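Local coordinates for protein tyrosinase (Aspergillus oryzae, PDB 6JU5) that probably catalyses the copper-dependent oxidation of L-tyrosine and L-dopa by molecular oxygen to L-dopaquinone, a step in melanin biosynthesis, at residues Tyr149-Arg154 / Asp454-Arg459; Leu242-Asn247 / Met343-Gly348; Gly495-Lys500 / Thr562-Val567. The protein carries 1 engineered substitution. All blocks are in the same frame, centred on the assembly; numbering follows the deposited sequence.

Interaction 1: residues Tyr149-Arg154 / Asp454-Arg459; sequences YWDFAR and DLYGQR
Arg154 and Leu455 bring the two backbones nearest, CA to CA 6.1 Å, where the type I turn Asp151-Arg154 faces the last turn of helix 445-456. Tyr456 carries the contact. With its CG anti to the carbonyl carbon (chi1 -50°), the ring reaches across to the turn, and its hydroxyl donates to Asp151 OD2 at 2.6 Å from OH. The bond enters on the syn side of the carboxylate, 20° out of its plane, with carboxylate and ring planes 53° apart. The other oxygen, Asp151 OD1, lies 3.4 Å from Tyr456 CE1 at the ring edge and takes the N-H of Ala153 on its anti side, an Asx turn that, with the tyrosine bond, helps set the carboxylate's rotation. Farther along the edge, Ala153 O lies 3.6 Å from Tyr456 CD1, while Ala153 CB packs against that CD1. Phe152 and Trp150 pack on helix 328-340, and Phe152 also meets the ring of His375; this helix and helix 371-389 carry the histidines of one copper of the dicopper centre. From helix 371-389, Arg381 hydrogen-bonds the hydroxyl of Tyr456 as well, so that oxygen is gripped twice in buried surroundings. Beside the ring, the extended chain of the partly exposed Arg154 passes Leu455, NE lying 3.6 Å from methyl CD2. Arg154 NH1 forms salt bridges with Asp25 and Asp28.

Interaction 2: residues Leu242-Asn247 / Met343-Gly348; sequences LLENYN and MFSRPG
Phe344 O accepts the backbone N-H of Glu244 in a nearly straight bond of 2.8 Å from N to O (170° at the hydrogen), and is also approached by the CA-H of Leu243, a weaker contact in which CA lies 3.4 Å from the same oxygen. The amide comes from 24° outside the carbonyl plane. Beyond its own carbonyl, Phe344 contributes the ring. Its CG stands anti to the backbone N (chi1 -171°), which lays one ring face under the opposing chain: Glu244 N sits 3.5 Å above the plane over the centre, and Glu244 CB makes a CH-pi contact, 4.0 Å from the ring centroid. At the edge, Leu242 O comes 3.5 Å from CD1 of Phe344, and Leu242 CB lies 4.1 Å from the same CD1. Both segments are irregular loops of the central tyrosinase domain, and the single backbone bond is not extended into a sheet. Trp251 meets the Phe344 ring and donates to Leu243 O, while the backbone of Phe344 is bonded to Ser570. The loop 242-247 also faces the second subunit: Asn245 O accepts from Arg169 of that subunit, and the ring of Tyr246 meets its Trp258 edge-to-face. Glu244's extended side chain crosses the phenyl ring at about a right angle and carries OE1 to the hydroxyl of Ser345, whose OG donates nearly along the carboxylate C-O direction at 2.8 Å.

Interaction 3: residues Gly495-Lys500 / Thr562-Val567; sequences GDVDGK and TPRYVV
The guanidinium of Arg564 meets Gly495 O at its edge, near its own plane, while the backbone N of Asp496 lies obliquely to it. Its NE donates to Gly495 O at 3.2 Å, a weak bond because the angle at the hydrogen is only 123°. The carboxylate of Asp496 adds charge without a direct bond: OD1 stands 4.6 Å from Arg564 NH2, too far and too far off the guanidinium plane for any N-H to be directed to it. Arg564 reaches the glycine with an extended chain from CG to NE, so that CD as well as NE borders the carbonyl, CD being 3.3 Å from Gly495 O. A water joins the same glycine to the strand segment: it accepts from Gly495 N at 2.7 Å and donates to Thr562 O at 2.7 Å, bridging the loop to the backbone of Thr562. The backbone angles of Gly495 (phi 105°) would press a CB against the preceding carbonyl. Beside this polar end the side chains of Val497 and Arg564 run alongside in opposite directions, methyl CG2 of Val497 lying 4.2 Å from CB of Arg564, and the other methyl of Val497, CG1, is 4.3 Å from Val566 CG2. Strand 563-568 lies in a mixed sheet between 489-494 (antiparallel) and 604-611 (parallel); the segment 495-500 is the loop that leaves 489-494. Within that sheet the backbone of Arg564 is hydrogen-bonded to Phe493, and Val566 also packs on Phe502. With one weak bond, a water bridge and a charge attraction beyond salt-bridge distance, the pull between loop and arginine is probably diffuse, and the hold on the arginine end only weakly directional.

How the interactions relate
From the N terminus, residues 149-154 come first and meet 454-459 only after 299 intervening residues, so interaction 1 closes a very long loop. Interaction 2 is nested inside that loop, joining 242-247 to 343-348 within the central domain. Only after interaction 1 has closed does interaction 3 open, linking 495-500 with 562-567 in the C-terminal domain. Interaction 1 ties the loop beside the copper-binding helices to helix 445-456; interaction 2 joins a loop that faces the second subunit to the loop after helix 328-340; interaction 3 fastens a loop to a sheet strand. The centres of interactions 2 and 3 are 23 Å apart, with nearest atoms about 5 Å apart, without touching.

Interaction 1: residues Tyr149-Arg154 / Asp454-Arg459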
loop_
_atom_site.group_PDB
_atom_site.type_symbol
_atom_site.label_atom_id
_atom_site.label_comp_id
_atom_site.label_asym_id
_atom_site.label_seq_id
_atom_site.Cartn_x
_atom_site.Cartn_y
_atom_site.Cartn_z
ATOM N N TYR B 149 5.292 -20.821 -10.515
ATOM C CA TYR B 149 5.938 -19.654 -11.095
ATOM C C TYR B 149 4.974 -18.477 -11.176
ATOM O O TYR B 149 3.772 -18.650 -11.339
ATOM C CB TYR B 149 6.563 -19.950 -12.468
ATOM C CG TYR B 149 5.578 -20.276 -13.559
ATOM C CD1 TYR B 149 5.171 -21.595 -13.763
ATOM C CD2 TYR B 149 5.036 -19.285 -14.380
ATOM C CE1 TYR B 149 4.248 -21.913 -14.777
ATOM C CE2 TYR B 149 4.123 -19.587 -15.380
ATOM C CZ TYR B 149 3.741 -20.903 -15.565
ATOM O OH TYR B 149 2.832 -21.213 -16.557
ATOM N N TRP B 150 5.551 -17.287 -11.088
ATOM C CA TRP B 150 4.787 -16.061 -11.339
ATOM C C TRP B 150 4.946 -15.662 -12.810
ATOM O O TRP B 150 6.049 -15.297 -13.239
ATOM C CB TRP B 150 5.261 -14.922 -10.462
ATOM C CG TRP B 150 4.707 -13.589 -10.851
ATOM C CD1 TRP B 150 3.439 -13.307 -11.266
ATOM C CD2 TRP B 150 5.441 -12.355 -10.833
ATOM N NE1 TRP B 150 3.345 -11.950 -11.523
ATOM C CE2 TRP B 150 4.553 -11.352 -11.262
ATOM C CE3 TRP B 150 6.776 -12.035 -10.503
ATOM C CZ2 TRP B 150 4.946 -10.007 -11.364
ATOM C CZ3 TRP B 150 7.155 -10.703 -10.609
ATOM C CH2 TRP B 150 6.255 -9.708 -11.039
ATOM N N ASP B 151 3.844 -15.713 -13.564
ATOM C CA ASP B 151 3.953 -15.330 -14.980
ATOM C C ASP B 151 3.819 -13.826 -15.113
ATOM O O ASP B 151 2.729 -13.301 -15.374
ATOM C CB ASP B 151 2.935 -16.062 -15.846
ATOM C CG ASP B 151 3.329 -16.014 -17.311
ATOM O OD1 ASP B 151 4.030 -15.049 -17.699
ATOM O OD2 ASP B 151 2.906 -16.920 -18.065
ATOM N N PHE B 152 4.941 -13.120 -14.924
ATOM C CA PHE B 152 4.890 -11.661 -14.918
ATOM C C PHE B 152 4.473 -11.079 -16.266
ATOM O O PHE B 152 4.087 -9.896 -16.334
ATOM C CB PHE B 152 6.239 -11.103 -14.451
ATOM C CG PHE B 152 7.481 -11.601 -15.158
ATOM C CD1 PHE B 152 7.717 -11.296 -16.496
ATOM C CD2 PHE B 152 8.438 -12.364 -14.503
ATOM C CE1 PHE B 152 8.841 -11.714 -17.174
ATOM C CE2 PHE B 152 9.575 -12.786 -15.169
ATOM C CZ PHE B 152 9.792 -12.459 -16.494
ATOM N N ALA B 153 4.520 -11.848 -17.353
ATOM C CA ALA B 153 4.208 -11.301 -18.675
ATOM C C ALA B 153 2.828 -11.676 -19.196
ATOM O O ALA B 153 2.502 -11.309 -20.330
ATOM C CB ALA B 153 5.264 -11.744 -19.687
ATOM N N ARG B 154 2.043 -12.416 -18.417
ATOM C CA ARG B 154 0.722 -12.872 -18.856
ATOM C C ARG B 154 -0.361 -12.002 -18.244
ATOM O O ARG B 154 -0.280 -11.665 -17.053
ATOM C CB ARG B 154 0.525 -14.325 -18.410
ATOM C CG ARG B 154 -0.832 -14.905 -18.785
ATOM C CD ARG B 154 -0.912 -16.343 -18.283
ATOM N NE ARG B 154 -2.180 -16.973 -18.630
ATOM C CZ ARG B 154 -2.692 -18.016 -17.991
ATOM N NH1 ARG B 154 -2.039 -18.535 -16.965
ATOM N NH2 ARG B 154 -3.857 -18.524 -18.381
ATOM N N ASP B 454 -0.046 -17.207 -28.034
ATOM C CA ASP B 454 -1.329 -17.053 -27.350
ATOM C C ASP B 454 -1.160 -16.366 -25.992
ATOM O O ASP B 454 -1.997 -15.559 -25.579
ATOM C CB ASP B 454 -1.991 -18.416 -27.176
ATOM C CG ASP B 454 -2.732 -18.916 -28.402
ATOM O OD1 ASP B 454 -3.034 -18.102 -29.299
ATOM O OD2 ASP B 454 -3.000 -20.137 -28.461
ATOM N N LEU B 455 -0.055 -16.677 -25.308
ATOM C CA LEU B 455 0.194 -16.126 -23.981
ATOM C C LEU B 455 0.761 -14.708 -24.013
ATOM O O LEU B 455 0.400 -13.911 -23.150
ATOM C CB LEU B 455 1.183 -17.021 -23.221
ATOM C CG LEU B 455 0.597 -18.335 -22.697
ATOM C CD1 LEU B 455 1.728 -19.199 -22.161
ATOM C CD2 LEU B 455 -0.435 -18.055 -21.614
ATOM N N TYR B 456 1.669 -14.430 -24.942
ATOM C CA TYR B 456 2.513 -13.246 -24.883
ATOM C C TYR B 456 2.396 -12.386 -26.124
ATOM O O TYR B 456 2.891 -11.255 -26.070
ATOM C CB TYR B 456 3.999 -13.609 -24.635
ATOM C CG TYR B 456 4.091 -14.553 -23.445
ATOM C CD1 TYR B 456 3.613 -14.154 -22.191
ATOM C CD2 TYR B 456 4.624 -15.827 -23.589
ATOM C CE1 TYR B 456 3.689 -15.005 -21.105
ATOM C CE2 TYR B 456 4.691 -16.698 -22.513
ATOM C CZ TYR B 456 4.221 -16.267 -21.284
ATOM O OH TYR B 456 4.266 -17.145 -20.220
ATOM N N GLY B 457 1.774 -12.851 -27.203
ATOM C CA GLY B 457 1.866 -12.135 -28.470
ATOM C C GLY B 457 0.593 -11.454 -28.929
ATOM O O GLY B 457 0.621 -10.645 -29.865
ATOM N N GLN B 458 -0.550 -11.752 -28.318
ATOM C CA GLN B 458 -1.812 -11.294 -28.879
ATOM C C GLN B 458 -1.959 -9.794 -28.882
ATOM O O GLN B 458 -2.344 -9.147 -29.862
ATOM C CB GLN B 458 -2.944 -11.984 -28.084
ATOM C CG GLN B 458 -2.989 -13.487 -28.376
ATOM C CD GLN B 458 -4.255 -14.153 -27.886
ATOM O OE1 GLN B 458 -5.334 -13.906 -28.431
ATOM N NE2 GLN B 458 -4.166 -15.006 -26.872
ATOM N N ARG B 459 -1.661 -9.142 -27.758
ATOM C CA ARG B 459 -1.907 -7.699 -27.683
ATOM C C ARG B 459 -0.922 -6.931 -28.546
ATOM O O ARG B 459 -1.296 -5.993 -29.258
ATOM C CB ARG B 459 -1.847 -7.305 -26.207
ATOM C CG ARG B 459 -2.097 -5.832 -25.954
ATOM C CD ARG B 459 -3.475 -5.444 -26.489
ATOM N NE ARG B 459 -3.704 -4.039 -26.151
ATOM C CZ ARG B 459 -4.789 -3.347 -26.463
ATOM N NH1 ARG B 459 -4.873 -2.080 -26.100
ATOM N NH2 ARG B 459 -5.763 -3.931 -27.144
#

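Interaction 2: residues Leu242-Asn247 / Met343-Gly348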
loop_
_atom_site.group_PDB
_atom_site.type_symbol
_atom_site.label_atom_id
_atom_site.label_comp_id
_atom_site.label_asym_id
_atom_site.label_seq_id
_atom_site.Cartn_x
_atom_site.Cartn_y
_atom_site.Cartn_z
ATOM N N LEU B 242 9.873 2.213 1.422
ATOM C CA LEU B 242 10.907 3.063 2.021
ATOM C C LEU B 242 10.955 4.397 1.299
ATOM O O LEU B 242 11.337 4.458 0.111
ATOM C CB LEU B 242 12.268 2.356 1.954
ATOM C CG LEU B 242 12.273 0.912 2.472
ATOM C CD1 LEU B 242 13.642 0.277 2.296
ATOM C CD2 LEU B 242 11.821 0.885 3.926
ATOM N N LEU B 243 10.565 5.454 2.002
ATOM C CA LEU B 243 10.606 6.804 1.470
ATOM C C LEU B 243 11.328 7.685 2.493
ATOM O O LEU B 243 11.154 7.530 3.711
ATOM C CB LEU B 243 9.206 7.404 1.225
ATOM C CG LEU B 243 8.394 6.893 0.034
ATOM C CD1 LEU B 243 7.813 5.520 0.338
ATOM C CD2 LEU B 243 7.261 7.841 -0.339
ATOM N N GLU B 244 12.116 8.615 1.988
ATOM C CA GLU B 244 12.757 9.608 2.845
ATOM C C GLU B 244 11.718 10.486 3.533
ATOM O O GLU B 244 10.620 10.719 3.032
ATOM C CB GLU B 244 13.690 10.468 1.999
ATOM C CG GLU B 244 14.693 11.313 2.769
ATOM C CD GLU B 244 15.616 12.071 1.832
ATOM O OE1 GLU B 244 15.173 12.518 0.750
ATOM O OE2 GLU B 244 16.806 12.231 2.170
ATOM N N ASN B 245 12.024 10.998 4.718
ATOM C CA ASN B 245 11.183 12.036 5.319
ATOM C C ASN B 245 10.012 11.431 6.069
ATOM O O ASN B 245 9.034 12.144 6.391
ATOM C CB ASN B 245 10.710 13.051 4.264
ATOM N N TYR B 246 10.068 10.154 6.394
ATOM C CA TYR B 246 9.114 9.501 7.290
ATOM C C TYR B 246 9.904 9.006 8.490
ATOM O O TYR B 246 11.121 8.831 8.404
ATOM C CB TYR B 246 8.339 8.346 6.611
ATOM C CG TYR B 246 7.489 8.930 5.501
ATOM C CD1 TYR B 246 6.209 9.411 5.750
ATOM C CD2 TYR B 246 8.030 9.082 4.226
ATOM C CE1 TYR B 246 5.470 9.967 4.719
ATOM C CE2 TYR B 246 7.299 9.655 3.214
ATOM C CZ TYR B 246 6.010 10.092 3.457
ATOM O OH TYR B 246 5.321 10.673 2.424
ATOM N N ASN B 247 9.231 8.805 9.615
ATOM C CA ASN B 247 9.906 8.293 10.803
ATOM C C ASN B 247 10.611 6.974 10.500
ATOM O O ASN B 247 10.042 6.108 9.815
ATOM C CB ASN B 247 8.873 8.150 11.922
ATOM C CG ASN B 247 9.485 7.745 13.239
ATOM O OD1 ASN B 247 9.744 6.571 13.462
ATOM N ND2 ASN B 247 9.733 8.723 14.102
ATOM N N MET B 343 13.649 4.142 -5.845
ATOM C CA MET B 343 13.859 5.558 -5.503
ATOM C C MET B 343 13.314 5.870 -4.118
ATOM O O MET B 343 12.135 5.713 -3.824
ATOM C CB MET B 343 13.188 6.463 -6.537
ATOM C CG MET B 343 13.905 6.398 -7.883
ATOM S SD MET B 343 13.188 7.528 -9.085
ATOM C CE MET B 343 11.527 6.892 -9.218
ATOM N N PHE B 344 14.198 6.315 -3.239
ATOM C CA PHE B 344 13.885 6.664 -1.861
ATOM C C PHE B 344 13.290 8.055 -1.745
ATOM O O PHE B 344 12.563 8.361 -0.807
ATOM C CB PHE B 344 15.204 6.552 -1.096
ATOM C CG PHE B 344 15.139 6.663 0.400
ATOM C CD1 PHE B 344 14.320 5.853 1.175
ATOM C CD2 PHE B 344 15.938 7.590 1.062
ATOM C CE1 PHE B 344 14.328 5.941 2.552
ATOM C CE2 PHE B 344 15.974 7.669 2.437
ATOM C CZ PHE B 344 15.166 6.845 3.196
ATOM N N SER B 345 13.618 8.926 -2.691
ATOM C CA SER B 345 13.248 10.321 -2.594
ATOM C C SER B 345 13.005 10.902 -3.982
ATOM O O SER B 345 13.373 10.268 -4.973
ATOM C CB SER B 345 14.345 11.121 -1.867
ATOM O OG SER B 345 13.878 12.449 -1.717
ATOM N N ARG B 346 12.415 12.088 -3.977
ATOM C CA ARG B 346 12.350 12.920 -5.179
ATOM C C ARG B 346 12.578 14.376 -4.778
ATOM O O ARG B 346 12.049 14.793 -3.735
ATOM C CB ARG B 346 10.982 12.757 -5.846
ATOM C CG ARG B 346 10.860 13.480 -7.178
ATOM C CD ARG B 346 9.676 12.979 -7.984
ATOM N NE ARG B 346 9.759 11.534 -8.220
ATOM C CZ ARG B 346 8.905 10.835 -8.957
ATOM N NH1 ARG B 346 7.870 11.407 -9.563
ATOM N NH2 ARG B 346 9.085 9.527 -9.098
ATOM N N PRO B 347 13.328 15.159 -5.542
ATOM C CA PRO B 347 13.484 16.584 -5.222
ATOM C C PRO B 347 12.163 17.333 -5.340
ATOM O O PRO B 347 11.231 16.854 -5.979
ATOM C CB PRO B 347 14.482 17.085 -6.268
ATOM C CG PRO B 347 15.129 15.858 -6.828
ATOM C CD PRO B 347 14.070 14.788 -6.753
ATOM N N GLY B 348 12.070 18.505 -4.717
ATOM C CA GLY B 348 10.908 19.357 -4.878
ATOM C C GLY B 348 9.736 18.976 -4.000
ATOM O O GLY B 348 9.847 18.166 -3.083
#

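Interaction 3: residues Gly495-Lys500 / Thr562-Val567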
loop_
_atom_site.group_PDB
_atom_site.type_symbol
_atom_site.label_atom_id
_atom_site.label_comp_id
_atom_site.label_asym_id
_atom_site.label_seq_id
_atom_site.Cartn_x
_atom_site.Cartn_y
_atom_site.Cartn_z
ATOM N N GLY B 495 11.240 13.336 -27.886
ATOM C CA GLY B 495 10.696 14.678 -27.716
ATOM C C GLY B 495 11.226 15.353 -26.475
ATOM O O GLY B 495 12.104 14.843 -25.767
ATOM N N ASP B 496 10.718 16.528 -26.145
ATOM C CA ASP B 496 11.237 17.295 -25.021
ATOM C C ASP B 496 10.984 16.604 -23.685
ATOM O O ASP B 496 9.940 15.991 -23.472
ATOM C CB ASP B 496 10.593 18.675 -24.964
ATOM C CG ASP B 496 10.695 19.471 -26.241
ATOM O OD1 ASP B 496 11.676 19.289 -26.986
ATOM O OD2 ASP B 496 9.772 20.277 -26.476
ATOM N N VAL B 497 11.955 16.696 -22.802
ATOM C CA VAL B 497 11.897 16.084 -21.474
ATOM C C VAL B 497 11.489 17.148 -20.462
ATOM O O VAL B 497 12.012 18.259 -20.437
ATOM C CB VAL B 497 13.261 15.480 -21.115
ATOM C CG1 VAL B 497 13.286 14.938 -19.692
ATOM C CG2 VAL B 497 13.627 14.369 -22.103
ATOM N N ASP B 498 10.511 16.808 -19.631
ATOM C CA ASP B 498 10.117 17.677 -18.527
ATOM C C ASP B 498 11.195 17.629 -17.451
ATOM O O ASP B 498 11.484 16.582 -16.868
ATOM C CB ASP B 498 8.759 17.220 -18.020
ATOM C CG ASP B 498 8.219 17.983 -16.837
ATOM O OD1 ASP B 498 8.985 18.675 -16.138
ATOM O OD2 ASP B 498 6.987 17.887 -16.613
ATOM N N GLY B 499 11.831 18.770 -17.190
ATOM C CA GLY B 499 12.973 18.848 -16.297
ATOM C C GLY B 499 12.678 18.542 -14.839
ATOM O O GLY B 499 13.598 18.449 -14.026
ATOM N N LYS B 500 11.411 18.394 -14.487
ATOM C CA LYS B 500 10.994 18.014 -13.140
ATOM C C LYS B 500 10.257 16.685 -13.130
ATOM O O LYS B 500 9.740 16.280 -12.087
ATOM C CB LYS B 500 10.079 19.111 -12.567
ATOM C CG LYS B 500 10.757 20.467 -12.534
ATOM C CD LYS B 500 9.862 21.552 -11.936
ATOM C CE LYS B 500 10.345 22.916 -12.397
ATOM N NZ LYS B 500 11.245 23.559 -11.395
ATOM N N THR B 562 15.209 11.749 -32.016
ATOM C CA THR B 562 16.440 11.532 -31.279
ATOM C C THR B 562 16.141 10.905 -29.928
ATOM O O THR B 562 15.414 11.485 -29.122
ATOM C CB THR B 562 17.177 12.873 -31.075
ATOM O OG1 THR B 562 17.645 13.318 -32.358
ATOM C CG2 THR B 562 18.341 12.682 -30.119
ATOM N N PRO B 563 16.642 9.726 -29.603
ATOM C CA PRO B 563 16.367 9.231 -28.239
ATOM C C PRO B 563 17.053 10.132 -27.225
ATOM O O PRO B 563 18.256 10.370 -27.358
ATOM C CB PRO B 563 16.995 7.841 -28.247
ATOM C CG PRO B 563 17.047 7.471 -29.699
ATOM C CD PRO B 563 17.405 8.764 -30.398
ATOM N N ARG B 564 16.309 10.622 -26.243
ATOM C CA ARG B 564 16.924 11.386 -25.165
ATOM C C ARG B 564 16.903 10.544 -23.890
ATOM O O ARG B 564 15.900 9.903 -23.595
ATOM C CB ARG B 564 16.178 12.702 -24.952
ATOM C CG ARG B 564 16.020 13.528 -26.231
ATOM C CD ARG B 564 15.360 14.870 -25.937
ATOM N NE ARG B 564 14.883 15.561 -27.126
ATOM C CZ ARG B 564 15.593 16.371 -27.881
ATOM N NH1 ARG B 564 16.856 16.626 -27.558
ATOM N NH2 ARG B 564 15.064 16.950 -28.951
ATOM N N TYR B 565 18.012 10.514 -23.156
ATOM C CA TYR B 565 18.032 9.687 -21.948
ATOM C C TYR B 565 18.399 10.499 -20.711
ATOM O O TYR B 565 19.131 11.479 -20.782
ATOM C CB TYR B 565 18.978 8.499 -22.087
ATOM C CG TYR B 565 20.451 8.814 -22.199
ATOM C CD1 TYR B 565 21.243 8.908 -21.063
ATOM C CD2 TYR B 565 21.074 9.004 -23.438
ATOM C CE1 TYR B 565 22.603 9.183 -21.147
ATOM C CE2 TYR B 565 22.423 9.276 -23.532
ATOM C CZ TYR B 565 23.184 9.365 -22.382
ATOM O OH TYR B 565 24.520 9.654 -22.482
ATOM N N VAL B 566 17.904 10.011 -19.582
ATOM C CA VAL B 566 18.272 10.536 -18.279
ATOM C C VAL B 566 18.632 9.345 -17.388
ATOM O O VAL B 566 17.908 8.343 -17.386
ATOM C CB VAL B 566 17.157 11.353 -17.606
ATOM C CG1 VAL B 566 17.678 11.921 -16.291
ATOM C CG2 VAL B 566 16.675 12.479 -18.516
ATOM N N VAL B 567 19.761 9.440 -16.704
ATOM C CA VAL B 567 20.168 8.426 -15.727
ATOM C C VAL B 567 19.731 8.901 -14.338
ATOM O O VAL B 567 20.169 9.971 -13.892
ATOM C CB VAL B 567 21.679 8.177 -15.753
ATOM C CG1 VAL B 567 22.092 7.134 -14.709
ATOM C CG2 VAL B 567 22.074 7.728 -17.164
HETATM O O HOH W 1 13.691 13.542 -29.062
#